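Local coordinates for protein NeuRonal IgCAM-5 (Caenorhabditis elegans, PDB 6ON6) that is a neuronal cell-surface receptor of the immunoglobulin superfamily whose first immunoglobulin domain forms a homodimer, consistent with a role in cell adhesion and neural wiring, at residues K81-Q84 / E85-G89. Sequence-based numbering, arbitrary orientation.
Sequences KNVQ and ESDRG
D87 and Q84 grip each other twice. The carboxylate of D87 bends back so that OD2 takes the backbone N-H of Q84 at 2.8 Å (N-H...O 152°), received on its anti side. In return D87 N donates to Q84 O at 2.8 Å, coming from above the carbonyl plane. With CG beside its own backbone N (chi1 -62°), D87 reaches back across the turn, and OD2 also lies 3.4 Å from V83 CA. Aspartate suits this buried place because its acceptor sits on a short arm and its charge meets K62 NZ in a salt bridge. Were this side chain cut back to an alanine, the backbone N-H of Q84 would probably lose its acceptor and K62 its carboxylate mate.

The outer side is held more lightly. The Q84 chain, folded at chi2 (-66°), swings its amide back over N82, where NE2 makes weak hydrogen bonds to N82 O and N82 OD1, while OE1 accepts from a water that also receives E85 N. Beyond it, E85 OE2 meets R88 NH1 at 3.0 Å, in the guanidinium plane, a surface salt bridge spanning the 3-10 turn 85-87.

Valine fits the buried position 83, its branched apolar side chain packing against L107 and V109 of strand 101-110. The whole turn links strand 75-80 of one sheet to strand 89-95 of the other; D87 O accepts from Y91 OH in the latter, the tyrosine-corner arrangement familiar in immunoglobulin domains.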
ATOM      1  N   LYS A  81      -6.036  -1.064  16.976  1.00 20.05           N
ATOM      2  CA  LYS A  81      -6.565  -1.573  18.228  1.00 20.25           C
ATOM      3  C   LYS A  81      -5.563  -2.522  18.866  1.00 20.08           C
ATOM      4  O   LYS A  81      -4.840  -3.247  18.172  1.00 20.91           O
ATOM      5  CB  LYS A  81      -7.856  -2.350  17.951  1.00 21.97           C
ATOM      6  CG  LYS A  81      -8.993  -1.495  17.317  1.00 26.98           C
ATOM      7  CD  LYS A  81      -9.626  -0.611  18.351  1.00 32.35           C
ATOM      8  CE  LYS A  81     -10.517  -1.489  19.251  1.00 41.57           C
ATOM      9  NZ  LYS A  81     -11.207  -0.739  20.357  1.00 42.94           N
ATOM     10  N   ASN A  82      -5.585  -2.586  20.202  1.00 20.05           N
ATOM     11  CA  ASN A  82      -4.898  -3.666  20.922  1.00 21.25           C
ATOM     12  C   ASN A  82      -3.423  -3.744  20.521  1.00 20.81           C
ATOM     13  O   ASN A  82      -2.921  -4.758  20.064  1.00 22.49           O
ATOM     14  CB  ASN A  82      -5.601  -5.019  20.694  1.00 22.33           C
ATOM     15  CG  ASN A  82      -5.002  -6.122  21.514  1.00 24.77           C
ATOM     16  OD1 ASN A  82      -4.476  -5.892  22.610  1.00 28.38           O
ATOM     17  ND2 ASN A  82      -5.034  -7.325  20.957  1.00 30.12           N
ATOM     18  N   VAL A  83      -2.717  -2.622  20.694  1.00 20.79           N
ATOM     19  CA  VAL A  83      -1.364  -2.520  20.164  1.00 21.77           C
ATOM     20  C   VAL A  83      -0.448  -3.599  20.743  1.00 23.79           C
ATOM     21  O   VAL A  83      -0.504  -3.904  21.938  1.00 22.56           O
ATOM     22  CB  VAL A  83      -0.844  -1.096  20.451  1.00 23.50           C
ATOM     23  CG1 VAL A  83       0.641  -1.064  20.351  1.00 30.66           C
ATOM     24  CG2 VAL A  83      -1.511  -0.100  19.486  1.00 24.64           C
ATOM     25  N   GLN A  84       0.395  -4.170  19.876  1.00 23.09           N
ATOM     26  CA  GLN A  84       1.349  -5.210  20.234  1.00 23.16           C
ATOM     27  C   GLN A  84       2.717  -4.781  19.721  1.00 26.00           C
ATOM     28  O   GLN A  84       2.842  -3.847  18.936  1.00 26.43           O
ATOM     29  CB  GLN A  84       0.929  -6.522  19.581  1.00 26.67           C
ATOM     30  CG  GLN A  84      -0.442  -7.017  20.050  1.00 27.05           C
ATOM     31  CD  GLN A  84      -0.468  -7.397  21.494  1.00 27.67           C
ATOM     32  OE1 GLN A  84       0.467  -8.089  21.978  1.00 28.00           O
ATOM     33  NE2 GLN A  84      -1.594  -7.107  22.169  1.00 28.87           N
ATOM     34  N   GLU A  85       3.761  -5.451  20.178  1.00 29.61           N
ATOM     35  CA  GLU A  85       5.111  -5.242  19.672  1.00 28.44           C
ATOM     36  C   GLU A  85       5.175  -5.240  18.150  1.00 30.20           C
ATOM     37  O   GLU A  85       5.843  -4.388  17.555  1.00 32.29           O
ATOM     38  CB  GLU A  85       6.021  -6.336  20.196  1.00 30.70           C
ATOM     39  CG  GLU A  85       6.304  -6.255  21.670  1.00 36.04           C
ATOM     40  CD  GLU A  85       7.451  -7.194  22.052  1.00 42.69           C
ATOM     41  OE1 GLU A  85       7.205  -8.384  22.400  1.00 50.18           O
ATOM     42  OE2 GLU A  85       8.611  -6.732  21.955  1.00 49.74           O
ATOM     43  N   SER A  86       4.435  -6.121  17.493  1.00 33.91           N
ATOM     44  CA  SER A  86       4.478  -6.194  16.043  1.00 29.34           C
ATOM     45  C   SER A  86       3.885  -4.956  15.379  1.00 28.04           C
ATOM     46  O   SER A  86       4.125  -4.751  14.185  1.00 30.28           O
ATOM     47  CB  SER A  86       3.761  -7.436  15.525  1.00 36.43           C
ATOM     48  OG  SER A  86       2.491  -7.518  16.111  1.00 38.55           O
ATOM     49  N   ASP A  87       3.129  -4.129  16.118  1.00 25.98           N
ATOM     50  CA  ASP A  87       2.608  -2.881  15.557  1.00 25.93           C
ATOM     51  C   ASP A  87       3.604  -1.737  15.585  1.00 26.10           C
ATOM     52  O   ASP A  87       3.302  -0.682  14.997  1.00 27.94           O
ATOM     53  CB  ASP A  87       1.351  -2.482  16.329  1.00 23.46           C
ATOM     54  CG  ASP A  87       0.252  -3.520  16.204  1.00 25.40           C
ATOM     55  OD1 ASP A  87      -0.018  -3.941  15.067  1.00 28.88           O
ATOM     56  OD2 ASP A  87      -0.329  -3.896  17.224  1.00 24.71           O
ATOM     57  N   ARG A  88       4.756  -1.872  16.250  1.00 29.38           N
ATOM     58  CA  ARG A  88       5.776  -0.822  16.208  1.00 29.20           C
ATOM     59  C   ARG A  88       6.121  -0.485  14.767  1.00 29.63           C
ATOM     60  O   ARG A  88       6.265  -1.385  13.931  1.00 32.71           O
ATOM     61  CB  ARG A  88       7.084  -1.326  16.805  1.00 33.96           C
ATOM     62  CG  ARG A  88       7.135  -1.453  18.281  1.00 37.53           C
ATOM     63  CD  ARG A  88       8.516  -1.954  18.709  1.00 41.15           C
ATOM     64  NE  ARG A  88       8.528  -2.051  20.162  1.00 45.60           N
ATOM     65  CZ  ARG A  88       8.673  -3.169  20.857  1.00 45.61           C
ATOM     66  NH1 ARG A  88       8.891  -4.327  20.246  1.00 48.62           N
ATOM     67  NH2 ARG A  88       8.633  -3.110  22.182  1.00 50.84           N
ATOM     68  N   GLY A  89       6.324   0.814  14.491  1.00 28.66           N
ATOM     69  CA  GLY A  89       6.872   1.202  13.211  1.00 30.50           C
ATOM     70  C   GLY A  89       6.225   2.454  12.678  1.00 27.25           C
ATOM     71  O   GLY A  89       5.591   3.202  13.414  1.00 27.33           O
TER
HETATM   72  O   HOH W   1       3.106  -8.001  21.604  1.00 26.56           O